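Local coordinates for protein PTS-dependent dihydroxyacetone kinase, ADP-binding subunit DhaL (Lactococcus lactis subsp. lactis, PDB 3CR3) that binds ADP with magnesium, has it converted to ATP by phosphoryl transfer from DhaM and passes that phosphoryl group to dihydroxyacetone bound to DhaK, at residues Gly76-Ser79 against Gly80-Gly84; Met69-Met72 against Ser73-Gly77. All blocks are in the same frame, centred on the assembly; numbering follows the deposited sequence.

Contact 1 (Gly76-Ser79 against Gly80-Gly84); sequences GGAS and GPLYG. With ADP (adenosine-5'-diphosphate), chain G.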
loop_
_atom_site.group_PDB
_atom_site.type_symbol
_atom_site.label_atom_id
_atom_site.label_comp_id
_atom_site.label_asym_id
_atom_site.label_seq_id
_atom_site.Cartn_x
_atom_site.Cartn_y
_atom_site.Cartn_z
ATOM N N GLY A 76 -12.780 16.732 3.836
ATOM C CA GLY A 76 -11.675 15.765 3.829
ATOM C C GLY A 76 -11.600 14.803 2.646
ATOM O O GLY A 76 -10.668 13.974 2.567
ATOM N N GLY A 77 -12.582 14.910 1.738
ATOM C CA GLY A 77 -12.634 14.093 0.529
ATOM C C GLY A 77 -12.360 14.879 -0.744
ATOM O O GLY A 77 -12.064 16.083 -0.699
ATOM N N ALA A 78 -12.472 14.189 -1.875
ATOM C CA ALA A 78 -12.226 14.747 -3.206
ATOM C C ALA A 78 -13.016 16.025 -3.475
ATOM O O ALA A 78 -12.534 16.932 -4.139
ATOM C CB ALA A 78 -12.545 13.699 -4.282
ATOM N N SER A 79 -14.227 16.106 -2.949
ATOM C CA SER A 79 -15.060 17.294 -3.175
ATOM C C SER A 79 -14.408 18.595 -2.663
ATOM O O SER A 79 -14.728 19.682 -3.148
ATOM C CB SER A 79 -16.443 17.087 -2.550
ATOM O OG SER A 79 -16.299 16.839 -1.158
ATOM N N GLY A 80 -13.501 18.483 -1.691
ATOM C CA GLY A 80 -12.758 19.648 -1.175
ATOM C C GLY A 80 -11.845 20.311 -2.207
ATOM O O GLY A 80 -12.081 21.470 -2.597
ATOM N N PRO A 81 -10.784 19.604 -2.645
ATOM C CA PRO A 81 -9.974 20.115 -3.751
ATOM C C PRO A 81 -10.795 20.508 -4.987
ATOM O O PRO A 81 -10.422 21.453 -5.689
ATOM C CB PRO A 81 -9.039 18.951 -4.102
ATOM C CG PRO A 81 -9.116 17.997 -2.992
ATOM C CD PRO A 81 -10.272 18.323 -2.113
ATOM N N LEU A 82 -11.895 19.811 -5.244
ATOM C CA LEU A 82 -12.687 20.079 -6.458
ATOM C C LEU A 82 -13.522 21.362 -6.399
ATOM O O LEU A 82 -13.371 22.250 -7.241
ATOM C CB LEU A 82 -13.576 18.875 -6.818
ATOM C CG LEU A 82 -12.826 17.598 -7.210
ATOM C CD1 LEU A 82 -13.793 16.421 -7.129
ATOM C CD2 LEU A 82 -12.208 17.704 -8.576
ATOM N N TYR A 83 -14.422 21.445 -5.425
ATOM C CA TYR A 83 -15.191 22.674 -5.207
ATOM C C TYR A 83 -14.282 23.854 -4.857
ATOM O O TYR A 83 -14.528 24.983 -5.305
ATOM C CB TYR A 83 -16.240 22.490 -4.103
ATOM C CG TYR A 83 -17.499 21.776 -4.549
ATOM C CD1 TYR A 83 -18.380 22.384 -5.442
ATOM C CD2 TYR A 83 -17.815 20.501 -4.070
ATOM C CE1 TYR A 83 -19.542 21.750 -5.849
ATOM C CE2 TYR A 83 -18.972 19.839 -4.485
ATOM C CZ TYR A 83 -19.830 20.474 -5.376
ATOM O OH TYR A 83 -20.970 19.857 -5.811
ATOM N N GLY A 84 -13.255 23.583 -4.049
ATOM C CA GLY A 84 -12.262 24.591 -3.634
ATOM C C GLY A 84 -11.557 25.218 -4.827
ATOM O O GLY A 84 -11.424 26.443 -4.904
HETATM P PB ADP G . -14.503 11.127 -1.635
HETATM O O1B ADP G . -15.109 10.526 -0.407
HETATM O O2B ADP G . -13.057 11.449 -1.476
HETATM O O3B ADP G . -14.814 10.349 -2.914
HETATM P PA ADP G . -16.803 12.900 -1.665
HETATM O O1A ADP G . -17.589 11.684 -1.314
HETATM O O2A ADP G . -16.974 14.097 -0.760
HETATM O O3A ADP G . -15.220 12.570 -1.811
HETATM O "O5'" ADP G . -17.150 13.354 -3.176
HETATM C "C5'" ADP G . -17.390 12.376 -4.193
HETATM C "C4'" ADP G . -17.665 13.122 -5.481
HETATM O "O4'" ADP G . -16.500 13.809 -5.954
HETATM C "C3'" ADP G . -18.077 12.206 -6.620
HETATM O "O3'" ADP G . -19.486 11.984 -6.553
HETATM C "C2'" ADP G . -17.652 12.973 -7.870
HETATM O "O2'" ADP G . -18.691 13.801 -8.396
HETATM C "C1'" ADP G . -16.562 13.913 -7.373
HETATM N N9 ADP G . -15.256 13.487 -7.908
HETATM C C8 ADP G . -14.495 12.506 -7.376
HETATM N N7 ADP G . -13.366 12.356 -8.085
HETATM C C5 ADP G . -13.409 13.247 -9.094
HETATM C C6 ADP G . -12.528 13.606 -10.220
HETATM N N6 ADP G . -11.354 12.962 -10.365
HETATM N N1 ADP G . -12.928 14.593 -11.052
HETATM C C2 ADP G . -14.093 15.251 -10.888
HETATM N N3 ADP G . -14.938 14.970 -9.895
HETATM C C4 ADP G . -14.658 13.992 -8.987
#

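Contact 2 (Met69-Met72 against Ser73-Gly77); sequences MTLM and SKVGG. With ADP (adenosine-5'-diphosphate), chain G.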
loop_
_atom_site.group_PDB
_atom_site.type_symbol
_atom_site.label_atom_id
_atom_site.label_comp_id
_atom_site.label_asym_id
_atom_site.label_seq_id
_atom_site.Cartn_x
_atom_site.Cartn_y
_atom_site.Cartn_z
HETATM N N MSE A 69 -11.121 28.561 0.256
HETATM C CA MSE A 69 -10.230 28.201 1.365
HETATM C C MSE A 69 -10.928 27.423 2.478
HETATM O O MSE A 69 -10.341 26.505 3.044
HETATM C CB MSE A 69 -9.523 29.438 1.947
HETATM C CG MSE A 69 -8.740 30.256 0.923
HETATM SE SE MSE A 69 -7.424 29.216 -0.108
HETATM C CE MSE A 69 -8.423 28.690 -1.693
ATOM N N THR A 70 -12.172 27.788 2.779
ATOM C CA THR A 70 -12.962 27.081 3.788
ATOM C C THR A 70 -13.238 25.623 3.372
ATOM O O THR A 70 -13.020 24.699 4.152
ATOM C CB THR A 70 -14.291 27.811 4.102
ATOM O OG1 THR A 70 -14.046 29.210 4.292
ATOM C CG2 THR A 70 -14.929 27.247 5.347
ATOM N N LEU A 71 -13.705 25.430 2.138
ATOM C CA LEU A 71 -13.973 24.087 1.614
ATOM C C LEU A 71 -12.688 23.256 1.524
ATOM O O LEU A 71 -12.692 22.065 1.845
ATOM C CB LEU A 71 -14.712 24.143 0.258
ATOM C CG LEU A 71 -16.112 24.784 0.210
ATOM C CD1 LEU A 71 -16.714 24.726 -1.204
ATOM C CD2 LEU A 71 -17.087 24.188 1.218
HETATM N N MSE A 72 -11.585 23.894 1.127
HETATM C CA MSE A 72 -10.288 23.216 1.031
HETATM C C MSE A 72 -9.775 22.718 2.381
HETATM O O MSE A 72 -9.159 21.663 2.457
HETATM C CB MSE A 72 -9.237 24.109 0.367
HETATM C CG MSE A 72 -9.363 24.192 -1.149
HETATM SE SE MSE A 72 -7.687 24.701 -1.979
HETATM C CE MSE A 72 -8.327 25.383 -3.687
ATOM N N SER A 73 -10.032 23.479 3.439
ATOM C CA SER A 73 -9.642 23.074 4.788
ATOM C C SER A 73 -10.594 22.060 5.429
ATOM O O SER A 73 -10.141 21.076 6.025
ATOM C CB SER A 73 -9.512 24.301 5.694
ATOM O OG SER A 73 -8.450 25.136 5.255
ATOM N N LYS A 74 -11.899 22.298 5.304
ATOM C CA LYS A 74 -12.908 21.603 6.122
ATOM C C LYS A 74 -13.566 20.345 5.492
ATOM O O LYS A 74 -14.255 19.593 6.188
ATOM C CB LYS A 74 -13.976 22.603 6.596
ATOM C CG LYS A 74 -13.413 23.800 7.392
ATOM C CD LYS A 74 -13.023 23.406 8.820
ATOM C CE LYS A 74 -12.432 24.575 9.607
ATOM N NZ LYS A 74 -10.997 24.848 9.241
ATOM N N VAL A 75 -13.362 20.136 4.189
ATOM C CA VAL A 75 -13.831 18.931 3.486
ATOM C C VAL A 75 -12.655 17.945 3.301
ATOM O O VAL A 75 -11.639 18.291 2.693
ATOM C CB VAL A 75 -14.452 19.302 2.109
ATOM C CG1 VAL A 75 -15.166 18.118 1.477
ATOM C CG2 VAL A 75 -15.417 20.464 2.249
ATOM N N GLY A 76 -12.780 16.732 3.836
ATOM C CA GLY A 76 -11.675 15.765 3.829
ATOM C C GLY A 76 -11.600 14.803 2.646
ATOM O O GLY A 76 -10.668 13.974 2.567
ATOM N N GLY A 77 -12.582 14.910 1.738
ATOM C CA GLY A 77 -12.634 14.093 0.529
ATOM C C GLY A 77 -12.360 14.879 -0.744
ATOM O O GLY A 77 -12.064 16.083 -0.699
HETATM P PB ADP G . -14.503 11.127 -1.635
HETATM O O1B ADP G . -15.109 10.526 -0.407
HETATM O O2B ADP G . -13.057 11.449 -1.476
HETATM O O3B ADP G . -14.814 10.349 -2.914
HETATM P PA ADP G . -16.803 12.900 -1.665
HETATM O O1A ADP G . -17.589 11.684 -1.314
HETATM O O2A ADP G . -16.974 14.097 -0.760
HETATM O O3A ADP G . -15.220 12.570 -1.811
HETATM O "O5'" ADP G . -17.150 13.354 -3.176
HETATM C "C5'" ADP G . -17.390 12.376 -4.193
HETATM C "C4'" ADP G . -17.665 13.122 -5.481
HETATM O "O4'" ADP G . -16.500 13.809 -5.954
HETATM C "C3'" ADP G . -18.077 12.206 -6.620
HETATM O "O3'" ADP G . -19.486 11.984 -6.553
HETATM C "C2'" ADP G . -17.652 12.973 -7.870
HETATM O "O2'" ADP G . -18.691 13.801 -8.396
HETATM C "C1'" ADP G . -16.562 13.913 -7.373
HETATM N N9 ADP G . -15.256 13.487 -7.908
HETATM C C8 ADP G . -14.495 12.506 -7.376
HETATM N N7 ADP G . -13.366 12.356 -8.085
HETATM C C5 ADP G . -13.409 13.247 -9.094
HETATM C C6 ADP G . -12.528 13.606 -10.220
HETATM N N6 ADP G . -11.354 12.962 -10.365
HETATM N N1 ADP G . -12.928 14.593 -11.052
HETATM C C2 ADP G . -14.093 15.251 -10.888
HETATM N N3 ADP G . -14.938 14.970 -9.895
HETATM C C4 ADP G . -14.658 13.992 -8.987
#

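Contact 1 (Gly76-Ser79 against Gly80-Gly84)
A78 and L82 sit one turn apart where helix 79-94 begins: L82 N donates to A78 O at 3.1 Å, nearly in line with the carbonyl, and A78 CB lies 4.1 Å from L82 CD1. G80 N donates to G77 O from above the carbonyl plane, while Y83 N closes the next turn on S79 O at 2.9 Å. The carbonyls of G77, A78 and S79 are thus taken by backbone N-H groups, while A78 N and S79 OG face the nucleotide. A78 N points almost straight at ADP O2B (2.8 Å, 171°), with a weak second bond to ADP O3A. S79 OG, set between its backbone N and carbonyl carbon (chi1 59°), gives its proton to ADP O2A at 2.9 Å, so both phosphates are held. L82 carries the apolar side: CD1 meets ADP C4 at 3.2 Å and CD2 lies near C2 of the adenine. Cut back to alanine, L82 would probably leave the adenine without this apolar support and A78 CB without its neighbour. The hydroxyl of Y83 is hydrogen-bonded to S179 and S180. A diphosphate received by a glycine-rich loop at a helix N-terminus, as here, forms part of the ADP site of the DhaL fold.

Contact 2 (Met69-Met72 against Ser73-Gly77)
Local backbone pairing within the last turns of helix 60-74 joins M69-M72 to S73-G77, at the point where the chain leaves the helix for the loop to the ADP site. Three successive i to i+4 bonds carry it. S73 N donates to M69 O at 3.1 Å, K74 N to T70 O at 2.9 Å, and V75 N to L71 O at 3.1 Å; a further bond from S73 N to T70 O is weak. V75 is the first residue to leave helical backbone angles (psi 121°), yet its N still completes the last of these bonds. The stretch is thus the C-terminal end of an alpha-helix, within the all-helical DhaL fold. Side chains follow the same spacing. V75 CG2, anti to its carbonyl carbon with CG1 anti to the backbone N (chi1 -170°), rests 3.2 Å from L71 O and 4.2 Å from L71 CD2, giving the buried side an apolar step from leucine to valine. On the more open side, K74 CG lies 3.4 Å from T70 O and 4.3 Å from T70 CG2, and the lysine chain then bends away. T70 OG1 is bonded to the carbonyl of K66, and S73 OG to an acidic side chain on the chain of a different protein in the assembly. Selenomethionines M69 and M72 pack on L88 of helix 79-94, M72 also on S85, whereas T70 and K74 touch E47 of helix 37-54.

Contact 2 comes first along the chain, closing helix 60-74, and contact 1 follows at the start of helix 79-94; they share G76 and G77 of the connecting loop, and their centres lie about 6 Å apart. The two consecutive helices also meet directly. M72 CE packs 3.4 Å from G84 C, L71 CD1 lies 3.7 Å from Y83 CB, and from the loop V75 CG1 approaches G80 N. The end of one helix is thus packed against the beginning of the next, with the loop between them turned to the diphosphate of ADP. The G76 backbone is also hydrogen-bonded to the chain of another protein, placing this connection at the interface with that partner.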